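Local coordinates for beta-fructofuranosidase (Arthrobacter, PDB 3WPU), which belongs to the levansucrase/invertase family of carbohydrate-active proteins, whose members share a five-bladed beta-propeller fold, at residues D6-I12 and Y283-Y289; K27-A31 and N277-Y283; R34-R38 and F360-G366. All blocks are in the same frame, centred on the assembly; numbering follows the deposited sequence.

The N-terminal region is tied down three times. Residues 6-12 come first and meet 283-289, so interaction 1 closes a loop of 270 residues. In interaction 2, 27-31, leading from strand 26-27 into helix 30-38, joins 277-283 and closes a loop of 245 residues, nested inside the first. Interaction 3 sets the second half of helix 30-38 against 360-366, between strands 348-355 and 369-375. It closes a loop of 321 residues and crosses the other two. Y283 belongs to interactions 1 and 2, and its hydroxyl also bonds to R34 of interaction 3. T11 of interaction 1 bonds to G282 and T29 of interaction 2. R30 of interaction 2 reaches A362 of interaction 3.

Interaction 1 of 3, residues D6-I12 and Y283-Y289; sequences DGPEPTI and YRQGDPY
P8 and Y289 mark the closest backbone approach of two irregular segments, with CA atoms 5.0 Å apart. Across the gap E9 N donates to D287 OD1 at 3.0 Å, using the syn lone pair of OD1. The same oxygen takes a bond from a water, which also donates to E9 O and accepts from R284 N. D287 CG is anti to its backbone N (chi1 -168°), which turns the carboxylate to 6-12 while OD2 accepts from Y289 N in an Asx turn. R284 is held on three sides. Its NE and NH2 grip P10 O side-on, with R284 NE 2.8 Å from P10 O, and P10 O lies in the guanidinium plane. I12 CG1 sits over one face of the guanidinium. E9 OE1 lies over the opposite face, 3.2 Å from R284 NH1, in a salt bridge of charges alone. At the other end G7 CA stands 3.7 Å above the centre of the Y289 ring, a CH-pi contact. P8 CB touches both Y289 CB and the edge of the Y283 ring, 3.6 Å from Y283 CE1. The contact lies at the surface. The loop before strand 26-27 runs between helix 30-38, where P8 packs on R34 and P10 on Q35, and the loop that links helices 278-281 and 293-297.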
# COMPACT_ATOMS: atom_id res chain seq x y z
N ASP A 6 24.42 21.55 1.67
CA ASP A 6 24.04 22.54 0.67
C ASP A 6 23.44 21.82 -0.55
O ASP A 6 23.83 20.70 -0.89
CB ASP A 6 25.25 23.36 0.23
CG ASP A 6 25.79 24.27 1.33
OD1 ASP A 6 25.07 24.62 2.28
OD2 ASP A 6 26.96 24.64 1.21
N GLY A 7 22.47 22.46 -1.20
CA GLY A 7 21.82 21.87 -2.34
C GLY A 7 20.68 22.77 -2.77
O GLY A 7 20.50 23.81 -2.15
N PRO A 8 19.93 22.36 -3.80
CA PRO A 8 18.82 23.20 -4.25
C PRO A 8 17.78 23.36 -3.15
O PRO A 8 17.60 22.48 -2.33
CB PRO A 8 18.23 22.41 -5.42
CG PRO A 8 18.57 20.97 -5.10
CD PRO A 8 19.92 21.04 -4.46
N GLU A 9 17.04 24.46 -3.20
CA GLU A 9 15.90 24.62 -2.34
C GLU A 9 14.71 23.85 -2.94
O GLU A 9 14.65 23.63 -4.13
CB GLU A 9 15.59 26.10 -2.18
CG GLU A 9 16.72 26.81 -1.43
CD GLU A 9 16.36 28.19 -1.00
OE1 GLU A 9 15.18 28.41 -0.68
OE2 GLU A 9 17.27 29.05 -0.97
N PRO A 10 13.80 23.36 -2.08
CA PRO A 10 12.67 22.58 -2.54
C PRO A 10 11.66 23.51 -3.19
O PRO A 10 11.68 24.71 -2.95
CB PRO A 10 12.12 21.97 -1.26
CG PRO A 10 12.56 22.87 -0.18
CD PRO A 10 13.89 23.39 -0.62
N THR A 11 10.80 22.91 -4.00
CA THR A 11 9.78 23.64 -4.73
C THR A 11 8.80 24.21 -3.73
O THR A 11 8.52 23.59 -2.71
CB THR A 11 9.05 22.69 -5.72
OG1 THR A 11 10.02 22.10 -6.60
CG2 THR A 11 8.03 23.41 -6.54
N ILE A 12 8.27 25.39 -4.02
CA ILE A 12 7.21 25.95 -3.20
C ILE A 12 5.89 25.34 -3.66
O ILE A 12 5.53 25.46 -4.84
CB ILE A 12 7.16 27.49 -3.30
CG1 ILE A 12 8.46 28.08 -2.74
CG2 ILE A 12 5.97 28.01 -2.52
CD1 ILE A 12 8.54 29.60 -2.79
N TYR A 283 12.79 23.85 -9.88
CA TYR A 283 13.75 24.73 -9.20
C TYR A 283 13.18 26.11 -9.05
O TYR A 283 12.45 26.59 -9.91
CB TYR A 283 15.09 24.78 -9.95
CG TYR A 283 15.74 23.43 -9.93
CD1 TYR A 283 16.30 22.95 -8.76
CD2 TYR A 283 15.67 22.58 -11.03
CE1 TYR A 283 16.86 21.67 -8.71
CE2 TYR A 283 16.22 21.30 -10.99
CZ TYR A 283 16.79 20.85 -9.83
OH TYR A 283 17.32 19.58 -9.76
N ARG A 284 13.54 26.74 -7.94
CA ARG A 284 13.26 28.17 -7.78
C ARG A 284 14.14 28.92 -8.75
O ARG A 284 15.30 28.55 -8.97
CB ARG A 284 13.52 28.61 -6.36
CG ARG A 284 12.78 27.78 -5.34
CD ARG A 284 12.91 28.33 -3.94
NE ARG A 284 12.29 27.43 -2.98
CZ ARG A 284 11.94 27.76 -1.73
NH1 ARG A 284 12.07 29.01 -1.28
NH2 ARG A 284 11.41 26.83 -0.93
N GLN A 285 13.58 29.93 -9.42
CA GLN A 285 14.34 30.59 -10.47
C GLN A 285 15.63 31.18 -9.90
O GLN A 285 15.63 31.80 -8.84
CB GLN A 285 13.52 31.71 -11.15
CG GLN A 285 14.18 32.08 -12.49
CD GLN A 285 13.55 33.28 -13.18
OE1 GLN A 285 13.97 33.69 -14.27
NE2 GLN A 285 12.56 33.85 -12.55
N GLY A 286 16.74 30.94 -10.60
CA GLY A 286 18.03 31.48 -10.19
C GLY A 286 18.84 30.55 -9.31
O GLY A 286 20.01 30.79 -9.07
N ASP A 287 18.21 29.51 -8.78
CA ASP A 287 18.90 28.64 -7.83
C ASP A 287 20.19 28.16 -8.50
O ASP A 287 20.11 27.58 -9.56
CB ASP A 287 18.00 27.46 -7.45
CG ASP A 287 18.51 26.67 -6.27
OD1 ASP A 287 17.69 26.29 -5.43
OD2 ASP A 287 19.74 26.48 -6.12
N PRO A 288 21.35 28.41 -7.88
CA PRO A 288 22.62 27.96 -8.48
C PRO A 288 22.69 26.45 -8.65
O PRO A 288 23.51 25.98 -9.46
CB PRO A 288 23.67 28.42 -7.46
CG PRO A 288 23.03 29.48 -6.69
CD PRO A 288 21.58 29.15 -6.64
N TYR A 289 21.86 25.71 -7.92
CA TYR A 289 21.82 24.24 -8.07
C TYR A 289 20.85 23.75 -9.14
O TYR A 289 20.70 22.54 -9.36
CB TYR A 289 21.50 23.58 -6.71
CG TYR A 289 22.61 23.73 -5.71
CD1 TYR A 289 23.66 22.83 -5.67
CD2 TYR A 289 22.64 24.81 -4.84
CE1 TYR A 289 24.69 22.98 -4.77
CE2 TYR A 289 23.66 24.97 -3.94
CZ TYR A 289 24.68 24.05 -3.90
OH TYR A 289 25.70 24.20 -2.99
O HOH W 1 15.32 25.28 -6.28

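Interaction 2 of 3, residues K27-A31 and N277-Y283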
# COMPACT_ATOMS: atom_id res chain seq x y z
N LYS A 27 3.21 17.86 -8.78
CA LYS A 27 4.50 17.26 -9.14
C LYS A 27 5.35 17.04 -7.92
O LYS A 27 5.53 17.94 -7.08
CB LYS A 27 5.24 18.18 -10.12
CG LYS A 27 4.50 18.38 -11.44
CD LYS A 27 5.31 19.24 -12.38
CE LYS A 27 4.58 19.48 -13.68
NZ LYS A 27 3.49 20.46 -13.48
N TRP A 28 5.91 15.83 -7.82
CA TRP A 28 7.02 15.56 -6.91
C TRP A 28 8.25 15.88 -7.75
O TRP A 28 8.56 15.13 -8.67
CB TRP A 28 7.02 14.11 -6.47
CG TRP A 28 8.08 13.74 -5.49
CD1 TRP A 28 8.73 14.58 -4.64
CD2 TRP A 28 8.58 12.42 -5.21
NE1 TRP A 28 9.64 13.88 -3.88
CE2 TRP A 28 9.52 12.55 -4.17
CE3 TRP A 28 8.27 11.14 -5.69
CZ2 TRP A 28 10.21 11.46 -3.66
CZ3 TRP A 28 8.99 10.07 -5.19
CH2 TRP A 28 9.90 10.23 -4.17
N THR A 29 8.86 17.03 -7.50
CA THR A 29 9.81 17.58 -8.47
C THR A 29 11.21 17.05 -8.23
O THR A 29 11.49 16.51 -7.18
CB THR A 29 9.88 19.11 -8.42
OG1 THR A 29 10.47 19.52 -7.18
CG2 THR A 29 8.49 19.74 -8.54
N ARG A 30 12.12 17.29 -9.18
CA ARG A 30 13.53 16.94 -8.97
C ARG A 30 14.14 17.77 -7.83
O ARG A 30 14.90 17.25 -7.04
CB ARG A 30 14.33 17.11 -10.26
CG ARG A 30 13.97 16.06 -11.30
CD ARG A 30 14.84 16.13 -12.55
NE ARG A 30 16.28 15.97 -12.33
CZ ARG A 30 16.93 14.81 -12.32
NH1 ARG A 30 16.27 13.66 -12.46
NH2 ARG A 30 18.24 14.79 -12.14
N ALA A 31 13.75 19.04 -7.71
CA ALA A 31 14.21 19.89 -6.62
C ALA A 31 13.76 19.31 -5.28
O ALA A 31 14.55 19.26 -4.33
CB ALA A 31 13.65 21.30 -6.81
N ASN A 277 9.59 19.00 -18.24
CA ASN A 277 9.57 20.45 -18.41
C ASN A 277 10.07 21.14 -17.15
O ASN A 277 10.48 20.48 -16.19
CB ASN A 277 8.17 20.92 -18.82
CG ASN A 277 7.12 20.65 -17.77
OD1 ASN A 277 7.40 20.55 -16.57
ND2 ASN A 277 5.88 20.52 -18.22
N GLU A 278 10.05 22.47 -17.14
CA GLU A 278 10.56 23.24 -16.00
C GLU A 278 9.84 22.90 -14.70
O GLU A 278 10.46 22.87 -13.64
CB GLU A 278 10.45 24.75 -16.25
CG GLU A 278 11.55 25.27 -17.16
CD GLU A 278 11.48 26.77 -17.38
OE1 GLU A 278 12.24 27.26 -18.24
OE2 GLU A 278 10.68 27.45 -16.71
N ALA A 279 8.54 22.65 -14.79
CA ALA A 279 7.74 22.36 -13.60
C ALA A 279 8.09 20.99 -12.98
O ALA A 279 8.06 20.86 -11.77
CB ALA A 279 6.26 22.44 -13.91
N ASP A 280 8.43 20.02 -13.82
CA ASP A 280 8.92 18.72 -13.33
C ASP A 280 10.25 18.90 -12.60
O ASP A 280 10.49 18.26 -11.56
CB ASP A 280 9.15 17.74 -14.47
CG ASP A 280 7.91 17.41 -15.25
OD1 ASP A 280 6.83 17.15 -14.67
OD2 ASP A 280 8.04 17.38 -16.48
N LEU A 281 11.11 19.76 -13.12
CA LEU A 281 12.40 20.04 -12.46
C LEU A 281 12.18 20.79 -11.14
O LEU A 281 12.74 20.43 -10.11
CB LEU A 281 13.35 20.79 -13.40
CG LEU A 281 14.22 19.90 -14.27
CD1 LEU A 281 13.42 18.95 -15.13
CD2 LEU A 281 15.10 20.81 -15.12
N GLY A 282 11.30 21.80 -11.18
CA GLY A 282 10.79 22.44 -9.97
C GLY A 282 11.71 23.41 -9.24
O GLY A 282 11.43 23.76 -8.10
N TYR A 283 12.79 23.85 -9.88
CA TYR A 283 13.75 24.73 -9.20
C TYR A 283 13.18 26.11 -9.05
O TYR A 283 12.45 26.59 -9.91
CB TYR A 283 15.09 24.78 -9.95
CG TYR A 283 15.74 23.43 -9.93
CD1 TYR A 283 16.30 22.95 -8.76
CD2 TYR A 283 15.67 22.58 -11.03
CE1 TYR A 283 16.86 21.67 -8.71
CE2 TYR A 283 16.22 21.30 -10.99
CZ TYR A 283 16.79 20.85 -9.83
OH TYR A 283 17.32 19.58 -9.76
O HOH W 2 3.33 20.23 -16.50
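The start of helix 30-38 meets the end of helix 278-281, where R30 and A31 bond to D280 and L281. R30 N donates to D280 O at 3.0 Å, in the carbonyl plane. A31 N donates to L281 O at 3.0 Å, nearly along the C=O axis. Both helix starts are capped. T29 OG1 accepts from D32 N and also bonds to T11 OG1. N277 and D280 form a capping box, with D280 N on N277 OD1 and N277 N on D280 OD2. G282 leaves the helix at positive phi. Because it has no side chain, T29 CB can come 3.8 Å from G282 CA. K27 runs extended to CE alongside A279 and D280. K27 CD touches A279 O at 3.2 Å. K27 CE is tight against A279 CB at 3.4 Å and equally far, 3.4 Å, from D280 OD1. The last bond is turned (chi4 75°), and NZ makes a weak bond to a water shared with N277 ND2. R30 lies side by side with L281, but its guanidinium goes on to E291, C332 and A362. A31 CB meets the Y283 ring obliquely, 3.7 Å from Y283 CD1. In this arrangement amide groups of one helix start, which lack partners in their own helix, are served by carbonyls of another helix end. The local peptide dipoles may add to this.

Interaction 3 of 3, residues R34-R38 and F360-G366; sequences RQLQR and FAAGLDG
L36, on helix 30-38, points toward 360-366, and L36 CB rests 3.5 Å from D365 O. CG is turned anti to the carbonyl carbon (chi1 -60°) and lies farther from the same oxygen. CD1 is the branch that does the touching. L36 CD1 is 3.6 Å from D365 O and 3.8 Å from F360 CZ, meeting the ring obliquely, and it also approaches G366 CA. G366 has no side chain, and this allows the close approach of CD1. Two residues earlier, R34 CG meets L364 CD2 at 3.5 Å, the two side chains crossing at about a right angle. The R34 guanidinium leaves this contact to bond Y283 OH and Y289 O. Q37 has its chain extended beyond CG, which carries the amide to the type II turn of A361-L364. There Q37 NE2 donates to G363 O at 3.1 Å, with an N-H...O angle of 151° and the donor tilted from the carbonyl plane. Q37 NE2 also donates to a water at 2.9 Å, which accepts from D365 N as well. D365 itself forms a salt bridge with R357. On the buried L36 side the contact is van der Waals packing against a ring and a backbone carbonyl; at Q37 it is polar. The amide uses separate hydrogens for the turn carbonyl and the water, which fixes its rotation and links helix 30-38 to the loop between strands 348-355 and 369-375.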
# COMPACT_ATOMS: atom_id res chain seq x y z
N ARG A 34 15.69 16.08 -4.51
CA ARG A 34 17.10 16.30 -4.15
C ARG A 34 17.27 16.65 -2.68
O ARG A 34 18.36 16.54 -2.13
CB ARG A 34 17.78 17.31 -5.08
CG ARG A 34 18.00 16.74 -6.47
CD ARG A 34 18.57 17.73 -7.48
NE ARG A 34 19.90 18.22 -7.11
CZ ARG A 34 20.50 19.28 -7.67
NH1 ARG A 34 19.89 20.01 -8.61
NH2 ARG A 34 21.71 19.64 -7.25
N GLN A 35 16.19 17.02 -2.00
CA GLN A 35 16.25 17.20 -0.55
C GLN A 35 16.67 15.90 0.17
O GLN A 35 17.28 15.95 1.22
CB GLN A 35 14.91 17.66 -0.00
CG GLN A 35 14.35 18.94 -0.61
CD GLN A 35 15.37 20.05 -0.73
OE1 GLN A 35 15.88 20.57 0.27
NE2 GLN A 35 15.67 20.42 -1.95
N LEU A 36 16.32 14.76 -0.40
CA LEU A 36 16.71 13.45 0.15
C LEU A 36 18.23 13.35 0.30
O LEU A 36 18.73 12.78 1.27
CB LEU A 36 16.18 12.30 -0.74
CG LEU A 36 14.65 12.20 -0.92
CD1 LEU A 36 14.28 11.32 -2.09
CD2 LEU A 36 14.00 11.70 0.36
N GLN A 37 18.96 13.90 -0.67
CA GLN A 37 20.44 13.89 -0.56
C GLN A 37 20.92 14.92 0.47
O GLN A 37 21.90 14.71 1.19
CB GLN A 37 21.09 14.17 -1.92
CG GLN A 37 20.73 13.13 -2.94
CD GLN A 37 21.13 13.52 -4.34
OE1 GLN A 37 22.26 14.00 -4.56
NE2 GLN A 37 20.21 13.34 -5.29
N ARG A 38 20.24 16.06 0.57
CA ARG A 38 20.62 17.07 1.54
C ARG A 38 20.47 16.57 2.97
O ARG A 38 21.18 17.01 3.86
CB ARG A 38 19.78 18.35 1.35
CG ARG A 38 19.99 19.03 0.01
CD ARG A 38 19.22 20.35 -0.09
NE ARG A 38 19.80 21.38 0.77
CZ ARG A 38 19.15 22.47 1.19
NH1 ARG A 38 17.88 22.68 0.86
NH2 ARG A 38 19.76 23.35 1.99
N PHE A 360 14.68 5.48 -8.74
CA PHE A 360 14.97 6.90 -8.88
C PHE A 360 15.72 7.21 -10.18
O PHE A 360 16.61 6.48 -10.58
CB PHE A 360 15.76 7.47 -7.69
CG PHE A 360 14.91 7.75 -6.47
CD1 PHE A 360 14.06 8.86 -6.45
CD2 PHE A 360 14.97 6.95 -5.34
CE1 PHE A 360 13.29 9.14 -5.32
CE2 PHE A 360 14.20 7.22 -4.22
CZ PHE A 360 13.34 8.32 -4.21
N ALA A 361 15.35 8.33 -10.80
CA ALA A 361 15.99 8.77 -12.03
C ALA A 361 17.44 9.20 -11.85
O ALA A 361 17.90 9.49 -10.74
CB ALA A 361 15.22 9.93 -12.60
N ALA A 362 18.11 9.34 -12.99
CA ALA A 362 19.47 9.82 -13.00
C ALA A 362 19.63 11.09 -12.17
O ALA A 362 18.82 12.01 -12.24
CB ALA A 362 19.96 10.04 -14.42
N GLY A 363 20.68 11.12 -11.37
CA GLY A 363 21.00 12.26 -10.52
C GLY A 363 20.24 12.28 -9.19
O GLY A 363 20.53 13.11 -8.34
N LEU A 364 19.30 11.36 -9.01
CA LEU A 364 18.48 11.31 -7.79
C LEU A 364 18.75 10.04 -7.01
O LEU A 364 19.35 9.08 -7.52
CB LEU A 364 17.00 11.42 -8.14
CG LEU A 364 16.57 12.62 -8.99
CD1 LEU A 364 15.07 12.57 -9.23
CD2 LEU A 364 16.95 13.92 -8.31
N ASP A 365 18.34 10.01 -5.75
CA ASP A 365 18.66 8.89 -4.88
C ASP A 365 17.79 9.01 -3.63
O ASP A 365 17.45 10.10 -3.18
CB ASP A 365 20.14 8.93 -4.51
CG ASP A 365 20.74 7.57 -4.27
OD1 ASP A 365 20.07 6.55 -4.47
OD2 ASP A 365 21.92 7.57 -3.87
N GLY A 366 17.45 7.88 -3.05
CA GLY A 366 16.73 7.87 -1.79
C GLY A 366 16.52 6.45 -1.30
O GLY A 366 16.72 5.51 -2.07
O HOH W 3 17.59 12.54 -4.38